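Local coordinates for protein serine protease (Arthrobacter nicotinovorans, PDB 3WY8) that hydrolyses proteins, keratin among them, as a trypsin-like serine protease, of which this chain is the protease domain, at residues K13-L18 and P60-G65; V24-S29 and F128-A133; S36-A41 and F56-A61. One frame throughout, in Å; residues are numbered along the deposited sequence.

How the interactions relate
The three contacts cluster around the N-terminal six-stranded antiparallel barrel of the trypsin-like fold, their centres about 8 or 9 Å apart. Strands 11-18, 21-29 and 37-40 are successive, and 55-60 closes the barrel against 11-18. Interaction 3 crosses the interior, interaction 1 lies on the outer face of the closing pair, and interaction 2 joins the barrel to the second sheet. Along the chain, interaction 3 falls wholly between the segments of interaction 2, while those of 1 and 2 alternate. Probable backbone hydrogen bonds join neighbouring strands (Lys13 O to Val59 N, Asn28 O to Ser39 N), and Tyr62 O with Tyr130 OH connects the loop after strand 55-60 to interaction 2.

Interaction 1: K13-L18 and P60-G65; sequences KIFFTL and PAYLNG
On the outer face of the closed six-stranded barrel that forms the N-terminal half of this trypsin-like fold, Lys13 and Phe15 of strand 11-18 receive Tyr62, from the loop that follows strand 55-60. Backbone hydrogen bonds of Lys13 with Val59 and of Phe15 with Ile57 establish that strands 11-18 and 55-60 are neighbours, so the loop turns back over the strand pair from which it leaves. Lys13 and Phe15, two residues apart, project on the same side, whereas Ile14 between them points into the barrel towards Phe56 and Phe58.

Tyr62 is the central side chain. Its CG lies anti to the backbone N (chi1 -179°), which carries the ring out over the lysine. The aliphatic part of Lys13 does the touching: CD stands over the middle of one ring face, 3.6 Å from the centroid of the Tyr62 ring and 14° off its normal, a well-centred CH-pi contact. Nearer the backbones, Lys13 CB meets Tyr62 CB at 3.8 Å. The ammonium group adds little here, since Lys13 NZ is 5.6 Å from the Tyr62 centroid, at most a weak cation-pi attraction; the bend at the last torsion of the lysine accompanies a hydrogen bond from NZ to Gly138 O. Similarly, Tyr62 OH finds its polar partner in Glu139 OE2, so both polar ends reach the neighbouring 138-139 segment while their carbon parts pack together.

Phe15 meets the tyrosine differently. Its ring is oblique to that of Tyr62, with planes at 54° and centroids 5.6 Å apart, and it is the phenylalanine that offers its edge. The closest approach of this pair is Phe15 CZ to Tyr62 CE1, at 3.7 Å.

Interaction 2: V24-S29 and F128-A133; sequences VCSGNS and FGYPAA
The Tyr130 ring presents its edge to Ser26, whose OG lies near the ring plane, 4.0 Å from Tyr130 CD2; neither ring face is used across this contact. At the far end of the ring, Tyr130 OH is hydrogen-bonded to Tyr62 O.

The serine hydroxyl bonds to main-chain atoms. Tyr130 N donates to Ser26 OG over 2.8 Å, nearly straight at 161°, and OG rests 3.6 Å from Gly129 CA. With OG beside its own backbone N (chi1 -54°), the hydroxyl is directed at this amide and also hydrogen-bonds to Gly169 O, so two main-chain groups hold it. With the hydroxyl removed, as in an alanine, Tyr130 N would probably lose its acceptor and Gly169 O its donor.

A water lies within hydrogen-bonding reach of Cys25 O (3.1 Å) and Tyr130 O (2.8 Å), though it has more acceptors around it than protons to give. Beyond it, Val24 CG2 meets Ala132 CB at 3.9 Å.

Strand 21-29 of the first barrel thus meets the end of strand 124-129 of the second sheet. Ser26 also shares a backbone hydrogen bond with Ser171, the probable nucleophile, which places this seam beside the active-site cleft between the two halves of a trypsin-like protease.

Interaction 3: S36-A41 and F56-A61; sequences STVSTA and FIFVPA
Val38 lies over one face of the Phe58 ring with both of its methyl groups in contact. Its chi1 of 170° puts CG1 anti to the backbone N and CG2 anti to the carbonyl carbon, so the isopropyl fork faces the ring with a prong on each half. CG2 approaches Phe58 CD2 to 3.8 Å, while CG1, over the same face, reaches Phe58 CE1 along the other edge of the ring at 3.9 Å. CG2 also makes a CH-pi contact, 4.0 Å from the Phe58 centroid and 18° off the normal, displaced from the centre toward the rim. On the opposite face, Phe58 is backed by its own strand: Pro60 N stands 4.2 Å above the ring plane, also toward the rim.

Strands 37-40 and 55-60 are not adjacent in the six-stranded antiparallel barrel. They are three places apart in its closed order, and the 8.2 Å between Val38 CA and Phe58 CA is bridged by side chains alone, as expected across the interior of a trypsin-like N-terminal barrel. Leu106 of helix 106-110 packs against both Val38 and Phe58, and Ile14 touches Thr40, Phe56 and Phe58.

Phe56, like Phe58, extends toward strand 37-40, and its far end meets Thr40 coming from the opposite direction. The approach to the ring is oblique and looser, with Thr40 CG2 at 4.2 Å from Phe56 CZ. At chi1 -168° Thr40 OG1 lies anti to the backbone N and hydrogen-bonds to Ser26 O on the adjacent strand, which leaves CG2 turned toward Phe56.

Interaction 1: K13-L18 and P60-G65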
ATOM      1  N   LYS A  13       8.471  -3.656  -1.753  1.00 16.25           N
ATOM      2  CA  LYS A  13       8.819  -2.311  -2.172  1.00 16.38           C
ATOM      3  C   LYS A  13       8.396  -2.138  -3.625  1.00 16.69           C
ATOM      4  O   LYS A  13       8.490  -3.078  -4.421  1.00 16.80           O
ATOM      5  CB  LYS A  13      10.325  -2.109  -2.022  1.00 16.34           C
ATOM      6  CG  LYS A  13      10.801  -0.663  -2.192  1.00 16.13           C
ATOM      7  CD  LYS A  13      12.308  -0.584  -1.976  1.00 16.39           C
ATOM      8  CE  LYS A  13      12.858   0.813  -2.257  1.00 16.37           C
ATOM      9  NZ  LYS A  13      12.511   1.809  -1.206  1.00 15.29           N
ATOM     10  N   ILE A  14       7.932  -0.939  -3.962  1.00 16.55           N
ATOM     11  CA  ILE A  14       7.506  -0.620  -5.325  1.00 16.58           C
ATOM     12  C   ILE A  14       8.415   0.445  -5.924  1.00 16.89           C
ATOM     13  O   ILE A  14       8.715   1.448  -5.272  1.00 16.75           O
ATOM     14  CB  ILE A  14       6.042  -0.121  -5.354  1.00 16.58           C
ATOM     15  CG1 ILE A  14       5.086  -1.229  -4.898  1.00 16.49           C
ATOM     16  CG2 ILE A  14       5.647   0.369  -6.748  1.00 17.38           C
ATOM     17  CD1 ILE A  14       3.686  -0.726  -4.539  1.00 17.05           C
ATOM     18  N   PHE A  15       8.859   0.203  -7.156  1.00 17.02           N
ATOM     19  CA  PHE A  15       9.593   1.188  -7.945  1.00 17.39           C
ATOM     20  C   PHE A  15       8.723   1.507  -9.148  1.00 17.52           C
ATOM     21  O   PHE A  15       8.285   0.594  -9.860  1.00 17.62           O
ATOM     22  CB  PHE A  15      10.928   0.613  -8.422  1.00 17.37           C
ATOM     23  CG  PHE A  15      11.881   0.266  -7.311  1.00 17.23           C
ATOM     24  CD1 PHE A  15      12.888   1.157  -6.939  1.00 17.24           C
ATOM     25  CD2 PHE A  15      11.785  -0.955  -6.643  1.00 17.37           C
ATOM     26  CE1 PHE A  15      13.778   0.843  -5.919  1.00 16.84           C
ATOM     27  CE2 PHE A  15      12.675  -1.283  -5.623  1.00 17.51           C
ATOM     28  CZ  PHE A  15      13.678  -0.383  -5.263  1.00 16.84           C
ATOM     29  N   PHE A  16       8.458   2.787  -9.387  1.00 17.58           N
ATOM     30  CA  PHE A  16       7.555   3.132 -10.483  1.00 17.49           C
ATOM     31  C   PHE A  16       7.876   4.429 -11.213  1.00 17.73           C
ATOM     32  O   PHE A  16       8.640   5.260 -10.721  1.00 17.49           O
ATOM     33  CB  PHE A  16       6.081   3.084 -10.030  1.00 17.70           C
ATOM     34  CG  PHE A  16       5.695   4.151  -9.034  1.00 17.92           C
ATOM     35  CD1 PHE A  16       4.921   5.237  -9.431  1.00 18.64           C
ATOM     36  CD2 PHE A  16       6.069   4.050  -7.697  1.00 17.95           C
ATOM     37  CE1 PHE A  16       4.540   6.226  -8.518  1.00 18.11           C
ATOM     38  CE2 PHE A  16       5.692   5.034  -6.772  1.00 17.91           C
ATOM     39  CZ  PHE A  16       4.925   6.121  -7.187  1.00 18.77           C
ATOM     40  N   THR A  17       7.310   4.561 -12.412  1.00 17.86           N
ATOM     41  CA  THR A  17       7.414   5.780 -13.197  1.00 18.63           C
ATOM     42  C   THR A  17       6.008   6.338 -13.370  1.00 18.77           C
ATOM     43  O   THR A  17       5.113   5.647 -13.857  1.00 18.66           O
ATOM     44  CB  THR A  17       8.081   5.520 -14.566  1.00 18.92           C
ATOM     45  OG1 THR A  17       9.376   4.935 -14.359  1.00 18.91           O
ATOM     46  CG2 THR A  17       8.245   6.815 -15.344  1.00 19.14           C
ATOM     47  N   LEU A  18       5.825   7.587 -12.953  1.00 19.17           N
ATOM     48  CA  LEU A  18       4.522   8.235 -13.001  1.00 19.64           C
ATOM     49  C   LEU A  18       4.693   9.686 -13.429  1.00 19.96           C
ATOM     50  O   LEU A  18       5.470  10.430 -12.828  1.00 20.06           O
ATOM     51  CB  LEU A  18       3.828   8.152 -11.636  1.00 19.81           C
ATOM     52  CG  LEU A  18       2.428   8.760 -11.495  1.00 19.55           C
ATOM     53  CD1 LEU A  18       1.416   8.034 -12.370  1.00 19.87           C
ATOM     54  CD2 LEU A  18       1.986   8.740 -10.037  1.00 19.56           C
ATOM     55  N   PRO A  60       8.725  -8.231  -3.696  1.00 17.33           N
ATOM     56  CA  PRO A  60       8.371  -8.843  -2.415  1.00 17.39           C
ATOM     57  C   PRO A  60       9.616  -9.115  -1.584  1.00 17.25           C
ATOM     58  O   PRO A  60      10.638  -9.538  -2.132  1.00 17.74           O
ATOM     59  CB  PRO A  60       7.719 -10.175  -2.809  1.00 17.38           C
ATOM     60  CG  PRO A  60       7.452 -10.101  -4.253  1.00 17.82           C
ATOM     61  CD  PRO A  60       8.376  -9.088  -4.842  1.00 17.42           C
ATOM     62  N   ALA A  61       9.529  -8.850  -0.281  1.00 17.13           N
ATOM     63  CA  ALA A  61      10.622  -9.124   0.663  1.00 16.76           C
ATOM     64  C   ALA A  61      11.946  -8.449   0.280  1.00 16.94           C
ATOM     65  O   ALA A  61      13.026  -8.968   0.576  1.00 16.79           O
ATOM     66  CB  ALA A  61      10.807 -10.640   0.869  1.00 17.01           C
ATOM     67  N   TYR A  62      11.853  -7.295  -0.380  1.00 16.45           N
ATOM     68  CA  TYR A  62      13.021  -6.483  -0.714  1.00 16.83           C
ATOM     69  C   TYR A  62      13.856  -6.213   0.537  1.00 16.91           C
ATOM     70  O   TYR A  62      13.315  -5.903   1.596  1.00 16.90           O
ATOM     71  CB  TYR A  62      12.564  -5.153  -1.319  1.00 16.97           C
ATOM     72  CG  TYR A  62      13.673  -4.199  -1.731  1.00 17.54           C
ATOM     73  CD1 TYR A  62      14.097  -4.129  -3.056  1.00 17.85           C
ATOM     74  CD2 TYR A  62      14.270  -3.342  -0.802  1.00 18.24           C
ATOM     75  CE1 TYR A  62      15.105  -3.249  -3.451  1.00 18.57           C
ATOM     76  CE2 TYR A  62      15.281  -2.449  -1.188  1.00 18.92           C
ATOM     77  CZ  TYR A  62      15.689  -2.410  -2.512  1.00 19.19           C
ATOM     78  OH  TYR A  62      16.678  -1.528  -2.903  1.00 19.34           O
ATOM     79  N   LEU A  63      15.173  -6.345   0.404  1.00 17.38           N
ATOM     80  CA  LEU A  63      16.085  -5.940   1.464  1.00 17.69           C
ATOM     81  C   LEU A  63      17.433  -5.556   0.880  1.00 17.96           C
ATOM     82  O   LEU A  63      18.119  -6.389   0.278  1.00 17.43           O
ATOM     83  CB  LEU A  63      16.256  -7.047   2.513  1.00 18.15           C
ATOM     84  CG  LEU A  63      17.257  -6.744   3.634  1.00 18.49           C
ATOM     85  CD1 LEU A  63      16.828  -5.545   4.490  1.00 19.66           C
ATOM     86  CD2 LEU A  63      17.474  -7.981   4.495  1.00 19.35           C
ATOM     87  N   ASN A  64      17.800  -4.288   1.051  1.00 18.11           N
ATOM     88  CA  ASN A  64      19.117  -3.796   0.633  1.00 19.04           C
ATOM     89  C   ASN A  64      19.467  -4.116  -0.822  1.00 19.27           C
ATOM     90  O   ASN A  64      20.623  -4.413  -1.154  1.00 19.43           O
ATOM     91  CB  ASN A  64      20.202  -4.297   1.597  1.00 19.12           C
ATOM     92  CG  ASN A  64      20.016  -3.754   3.005  1.00 20.15           C
ATOM     93  OD1 ASN A  64      19.572  -2.618   3.184  1.00 22.20           O
ATOM     94  ND2 ASN A  64      20.336  -4.563   4.007  1.00 20.51           N
ATOM     95  N   GLY A  65      18.454  -4.048  -1.683  1.00 19.25           N
ATOM     96  CA  GLY A  65      18.634  -4.289  -3.110  1.00 19.57           C
ATOM     97  C   GLY A  65      18.317  -5.701  -3.562  1.00 19.71           C
ATOM     98  O   GLY A  65      18.173  -5.948  -4.761  1.00 19.97           O
TER

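Interaction 2: V24-S29 and F128-A133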
ATOM      1  N   VAL A  24       9.317   5.806  -5.404  1.00 19.07           N
ATOM      2  CA  VAL A  24       9.145   4.561  -4.655  1.00 18.82           C
ATOM      3  C   VAL A  24       7.891   4.575  -3.797  1.00 18.45           C
ATOM      4  O   VAL A  24       7.412   5.635  -3.384  1.00 18.55           O
ATOM      5  CB  VAL A  24      10.347   4.216  -3.734  1.00 19.13           C
ATOM      6  CG1 VAL A  24      11.510   3.702  -4.540  1.00 19.93           C
ATOM      7  CG2 VAL A  24      10.728   5.401  -2.845  1.00 19.19           C
ATOM      8  N   CYS A  25       7.380   3.377  -3.533  1.00 17.84           N
ATOM      9  CA  CYS A  25       6.257   3.171  -2.636  1.00 17.29           C
ATOM     10  C   CYS A  25       6.400   1.805  -1.973  1.00 16.83           C
ATOM     11  O   CYS A  25       7.439   1.151  -2.091  1.00 16.31           O
ATOM     12  CB  CYS A  25       4.936   3.261  -3.402  1.00 17.87           C
ATOM     13  SG  CYS A  25       4.218   4.931  -3.516  1.00 18.33           S
ATOM     14  N   SER A  26       5.352   1.386  -1.272  1.00 16.16           N
ATOM     15  CA  SER A  26       5.291   0.071  -0.657  1.00 16.09           C
ATOM     16  C   SER A  26       3.950  -0.559  -1.021  1.00 15.95           C
ATOM     17  O   SER A  26       3.011   0.146  -1.404  1.00 15.74           O
ATOM     18  CB  SER A  26       5.436   0.194   0.861  1.00 16.36           C
ATOM     19  OG  SER A  26       6.616   0.907   1.182  1.00 16.15           O
ATOM     20  N   GLY A  27       3.863  -1.879  -0.917  1.00 15.72           N
ATOM     21  CA  GLY A  27       2.648  -2.584  -1.290  1.00 15.61           C
ATOM     22  C   GLY A  27       2.555  -3.956  -0.660  1.00 15.61           C
ATOM     23  O   GLY A  27       3.443  -4.373   0.092  1.00 14.97           O
ATOM     24  N   ASN A  28       1.474  -4.661  -0.979  1.00 15.50           N
ATOM     25  CA  ASN A  28       1.198  -5.944  -0.349  1.00 15.52           C
ATOM     26  C   ASN A  28       0.456  -6.880  -1.282  1.00 15.53           C
ATOM     27  O   ASN A  28      -0.500  -6.470  -1.948  1.00 15.41           O
ATOM     28  CB  ASN A  28       0.371  -5.715   0.920  1.00 15.35           C
ATOM     29  CG  ASN A  28       0.269  -6.947   1.784  1.00 15.92           C
ATOM     30  OD1 ASN A  28       1.268  -7.613   2.062  1.00 16.92           O
ATOM     31  ND2 ASN A  28      -0.939  -7.246   2.237  1.00 16.34           N
ATOM     32  N   SER A  29       0.901  -8.137  -1.334  1.00 15.90           N
ATOM     33  CA  SER A  29       0.182  -9.175  -2.062  1.00 16.46           C
ATOM     34  C   SER A  29      -1.115  -9.493  -1.313  1.00 16.60           C
ATOM     35  O   SER A  29      -1.087  -9.894  -0.147  1.00 16.49           O
ATOM     36  CB  SER A  29       1.046 -10.430  -2.213  1.00 16.67           C
ATOM     37  OG  SER A  29       0.320 -11.476  -2.847  1.00 16.97           O
ATOM     38  N   PHE A 128       2.998  -1.435   7.820  1.00 16.32           N
ATOM     39  CA  PHE A 128       4.333  -1.744   7.323  1.00 16.29           C
ATOM     40  C   PHE A 128       4.689  -0.889   6.122  1.00 16.02           C
ATOM     41  O   PHE A 128       3.810  -0.435   5.401  1.00 16.51           O
ATOM     42  CB  PHE A 128       4.402  -3.212   6.917  1.00 16.13           C
ATOM     43  CG  PHE A 128       4.331  -4.166   8.072  1.00 16.25           C
ATOM     44  CD1 PHE A 128       5.488  -4.789   8.541  1.00 16.36           C
ATOM     45  CD2 PHE A 128       3.112  -4.460   8.680  1.00 17.27           C
ATOM     46  CE1 PHE A 128       5.431  -5.691   9.607  1.00 16.36           C
ATOM     47  CE2 PHE A 128       3.044  -5.354   9.753  1.00 16.85           C
ATOM     48  CZ  PHE A 128       4.208  -5.967  10.216  1.00 17.53           C
ATOM     49  N   GLY A 129       5.981  -0.677   5.900  1.00 16.02           N
ATOM     50  CA  GLY A 129       6.422   0.020   4.699  1.00 15.61           C
ATOM     51  C   GLY A 129       7.924   0.073   4.541  1.00 15.71           C
ATOM     52  O   GLY A 129       8.669  -0.382   5.414  1.00 15.13           O
ATOM     53  N   TYR A 130       8.347   0.634   3.412  1.00 15.14           N
ATOM     54  CA  TYR A 130       9.747   0.885   3.114  1.00 15.35           C
ATOM     55  C   TYR A 130       9.995   2.398   3.078  1.00 15.37           C
ATOM     56  O   TYR A 130      10.144   2.978   1.996  1.00 15.64           O
ATOM     57  CB  TYR A 130      10.117   0.248   1.772  1.00 15.29           C
ATOM     58  CG  TYR A 130      10.276  -1.247   1.827  1.00 16.11           C
ATOM     59  CD1 TYR A 130      11.518  -1.819   2.091  1.00 15.58           C
ATOM     60  CD2 TYR A 130       9.184  -2.095   1.618  1.00 16.16           C
ATOM     61  CE1 TYR A 130      11.666  -3.204   2.150  1.00 16.70           C
ATOM     62  CE2 TYR A 130       9.325  -3.480   1.669  1.00 15.94           C
ATOM     63  CZ  TYR A 130      10.567  -4.023   1.936  1.00 16.20           C
ATOM     64  OH  TYR A 130      10.719  -5.391   1.990  1.00 17.55           O
ATOM     65  N   PRO A 131      10.043   3.049   4.260  1.00 15.74           N
ATOM     66  CA  PRO A 131      10.276   4.491   4.257  1.00 15.76           C
ATOM     67  C   PRO A 131      11.640   4.818   3.655  1.00 16.38           C
ATOM     68  O   PRO A 131      12.622   4.120   3.935  1.00 16.00           O
ATOM     69  CB  PRO A 131      10.220   4.870   5.741  1.00 15.67           C
ATOM     70  CG  PRO A 131      10.520   3.612   6.481  1.00 15.34           C
ATOM     71  CD  PRO A 131       9.955   2.506   5.631  1.00 15.57           C
ATOM     72  N   ALA A 132      11.685   5.864   2.832  1.00 16.95           N
ATOM     73  CA  ALA A 132      12.859   6.164   2.016  1.00 17.84           C
ATOM     74  C   ALA A 132      13.434   7.560   2.242  1.00 18.49           C
ATOM     75  O   ALA A 132      14.397   7.953   1.580  1.00 18.67           O
ATOM     76  CB  ALA A 132      12.538   5.946   0.524  1.00 17.73           C
ATOM     77  N   ALA A 133      12.838   8.304   3.170  1.00 19.22           N
ATOM     78  CA  ALA A 133      13.304   9.652   3.499  1.00 19.65           C
ATOM     79  C   ALA A 133      13.895   9.692   4.896  1.00 20.07           C
ATOM     80  O   ALA A 133      13.455   8.959   5.789  1.00 19.67           O
ATOM     81  CB  ALA A 133      12.167  10.656   3.373  1.00 19.79           C
TER
HETATM   82  O   HOH W   1       9.878   2.458  -0.774  1.00 17.26           O

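Interaction 3: S36-A41 and F56-A61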
ATOM      1  N   SER A  36      -2.625 -12.482  -8.352  1.00 19.20           N
ATOM      2  CA  SER A  36      -1.682 -11.530  -8.931  1.00 19.08           C
ATOM      3  C   SER A  36      -1.874 -10.100  -8.434  1.00 18.83           C
ATOM      4  O   SER A  36      -1.259  -9.167  -8.966  1.00 19.06           O
ATOM      5  CB  SER A  36      -1.819 -11.540 -10.458  1.00 19.26           C
ATOM      6  OG  SER A  36      -1.507 -12.814 -10.987  1.00 20.92           O
ATOM      7  N   THR A  37      -2.719  -9.924  -7.421  1.00 18.29           N
ATOM      8  CA  THR A  37      -3.136  -8.584  -7.008  1.00 17.81           C
ATOM      9  C   THR A  37      -2.291  -8.028  -5.867  1.00 17.72           C
ATOM     10  O   THR A  37      -1.990  -8.730  -4.899  1.00 17.37           O
ATOM     11  CB  THR A  37      -4.647  -8.544  -6.669  1.00 18.14           C
ATOM     12  OG1 THR A  37      -5.387  -9.035  -7.793  1.00 17.90           O
ATOM     13  CG2 THR A  37      -5.119  -7.121  -6.362  1.00 17.99           C
ATOM     14  N   VAL A  38      -1.913  -6.759  -6.020  1.00 17.11           N
ATOM     15  CA  VAL A  38      -1.087  -6.033  -5.056  1.00 16.96           C
ATOM     16  C   VAL A  38      -1.832  -4.778  -4.627  1.00 16.55           C
ATOM     17  O   VAL A  38      -2.256  -3.981  -5.464  1.00 16.61           O
ATOM     18  CB  VAL A  38       0.288  -5.639  -5.667  1.00 16.78           C
ATOM     19  CG1 VAL A  38       1.046  -4.667  -4.751  1.00 17.45           C
ATOM     20  CG2 VAL A  38       1.130  -6.883  -5.933  1.00 17.52           C
ATOM     21  N   SER A  39      -1.994  -4.601  -3.319  1.00 16.23           N
ATOM     22  CA  SER A  39      -2.613  -3.394  -2.792  1.00 15.80           C
ATOM     23  C   SER A  39      -1.563  -2.304  -2.574  1.00 16.04           C
ATOM     24  O   SER A  39      -0.424  -2.591  -2.201  1.00 15.91           O
ATOM     25  CB  SER A  39      -3.299  -3.698  -1.469  1.00 15.88           C
ATOM     26  OG  SER A  39      -2.332  -4.128  -0.532  1.00 14.88           O
ATOM     27  N   THR A  40      -1.964  -1.057  -2.797  1.00 15.97           N
ATOM     28  CA  THR A  40      -1.086   0.100  -2.607  1.00 16.29           C
ATOM     29  C   THR A  40      -1.942   1.370  -2.525  1.00 16.10           C
ATOM     30  O   THR A  40      -3.170   1.278  -2.470  1.00 16.11           O
ATOM     31  CB  THR A  40       0.023   0.171  -3.708  1.00 16.21           C
ATOM     32  OG1 THR A  40       1.022   1.134  -3.344  1.00 17.25           O
ATOM     33  CG2 THR A  40      -0.556   0.508  -5.088  1.00 17.28           C
ATOM     34  N   ALA A  41      -1.305   2.539  -2.489  1.00 16.15           N
ATOM     35  CA  ALA A  41      -2.038   3.808  -2.505  1.00 16.01           C
ATOM     36  C   ALA A  41      -2.359   4.194  -3.938  1.00 16.05           C
ATOM     37  O   ALA A  41      -1.626   3.833  -4.853  1.00 15.74           O
ATOM     38  CB  ALA A  41      -1.220   4.905  -1.845  1.00 16.02           C
ATOM     39  N   PHE A  56       5.683  -0.116 -13.298  1.00 19.91           N
ATOM     40  CA  PHE A  56       5.340  -0.392 -11.899  1.00 19.66           C
ATOM     41  C   PHE A  56       5.911  -1.756 -11.535  1.00 19.37           C
ATOM     42  O   PHE A  56       5.473  -2.783 -12.066  1.00 19.58           O
ATOM     43  CB  PHE A  56       3.809  -0.361 -11.732  1.00 19.51           C
ATOM     44  CG  PHE A  56       3.314  -0.599 -10.318  1.00 19.52           C
ATOM     45  CD1 PHE A  56       2.866   0.467  -9.540  1.00 18.78           C
ATOM     46  CD2 PHE A  56       3.244  -1.887  -9.789  1.00 19.68           C
ATOM     47  CE1 PHE A  56       2.374   0.262  -8.249  1.00 19.10           C
ATOM     48  CE2 PHE A  56       2.760  -2.108  -8.495  1.00 19.67           C
ATOM     49  CZ  PHE A  56       2.322  -1.028  -7.725  1.00 19.52           C
ATOM     50  N   ILE A  57       6.905  -1.751 -10.648  1.00 18.87           N
ATOM     51  CA  ILE A  57       7.627  -2.963 -10.265  1.00 18.72           C
ATOM     52  C   ILE A  57       7.432  -3.243  -8.780  1.00 18.25           C
ATOM     53  O   ILE A  57       7.647  -2.369  -7.948  1.00 18.27           O
ATOM     54  CB  ILE A  57       9.150  -2.847 -10.574  1.00 18.56           C
ATOM     55  CG1 ILE A  57       9.396  -2.413 -12.027  1.00 19.38           C
ATOM     56  CG2 ILE A  57       9.896  -4.151 -10.216  1.00 19.32           C
ATOM     57  CD1 ILE A  57       8.825  -3.357 -13.100  1.00 19.80           C
ATOM     58  N   PHE A  58       7.015  -4.464  -8.464  1.00 17.72           N
ATOM     59  CA  PHE A  58       6.812  -4.895  -7.086  1.00 17.79           C
ATOM     60  C   PHE A  58       7.902  -5.884  -6.707  1.00 17.76           C
ATOM     61  O   PHE A  58       8.123  -6.876  -7.411  1.00 18.11           O
ATOM     62  CB  PHE A  58       5.415  -5.516  -6.943  1.00 17.52           C
ATOM     63  CG  PHE A  58       5.060  -5.951  -5.542  1.00 17.15           C
ATOM     64  CD1 PHE A  58       4.901  -5.016  -4.515  1.00 17.31           C
ATOM     65  CD2 PHE A  58       4.839  -7.296  -5.263  1.00 17.68           C
ATOM     66  CE1 PHE A  58       4.548  -5.423  -3.223  1.00 17.54           C
ATOM     67  CE2 PHE A  58       4.485  -7.713  -3.978  1.00 17.89           C
ATOM     68  CZ  PHE A  58       4.342  -6.773  -2.954  1.00 18.04           C
ATOM     69  N   VAL A  59       8.606  -5.597  -5.613  1.00 17.78           N
ATOM     70  CA  VAL A  59       9.671  -6.479  -5.144  1.00 17.62           C
ATOM     71  C   VAL A  59       9.334  -7.028  -3.753  1.00 17.42           C
ATOM     72  O   VAL A  59       9.608  -6.378  -2.745  1.00 17.35           O
ATOM     73  CB  VAL A  59      11.056  -5.776  -5.129  1.00 17.62           C
ATOM     74  CG1 VAL A  59      12.152  -6.796  -4.912  1.00 17.69           C
ATOM     75  CG2 VAL A  59      11.303  -5.010  -6.432  1.00 17.79           C
ATOM     76  N   PRO A  60       8.725  -8.231  -3.696  1.00 17.33           N
ATOM     77  CA  PRO A  60       8.371  -8.843  -2.415  1.00 17.39           C
ATOM     78  C   PRO A  60       9.616  -9.115  -1.584  1.00 17.25           C
ATOM     79  O   PRO A  60      10.638  -9.538  -2.132  1.00 17.74           O
ATOM     80  CB  PRO A  60       7.719 -10.175  -2.809  1.00 17.38           C
ATOM     81  CG  PRO A  60       7.452 -10.101  -4.253  1.00 17.82           C
ATOM     82  CD  PRO A  60       8.376  -9.088  -4.842  1.00 17.42           C
ATOM     83  N   ALA A  61       9.529  -8.850  -0.281  1.00 17.13           N
ATOM     84  CA  ALA A  61      10.622  -9.124   0.663  1.00 16.76           C
ATOM     85  C   ALA A  61      11.946  -8.449   0.280  1.00 16.94           C
ATOM     86  O   ALA A  61      13.026  -8.968   0.576  1.00 16.79           O
ATOM     87  CB  ALA A  61      10.807 -10.640   0.869  1.00 17.01           C
TER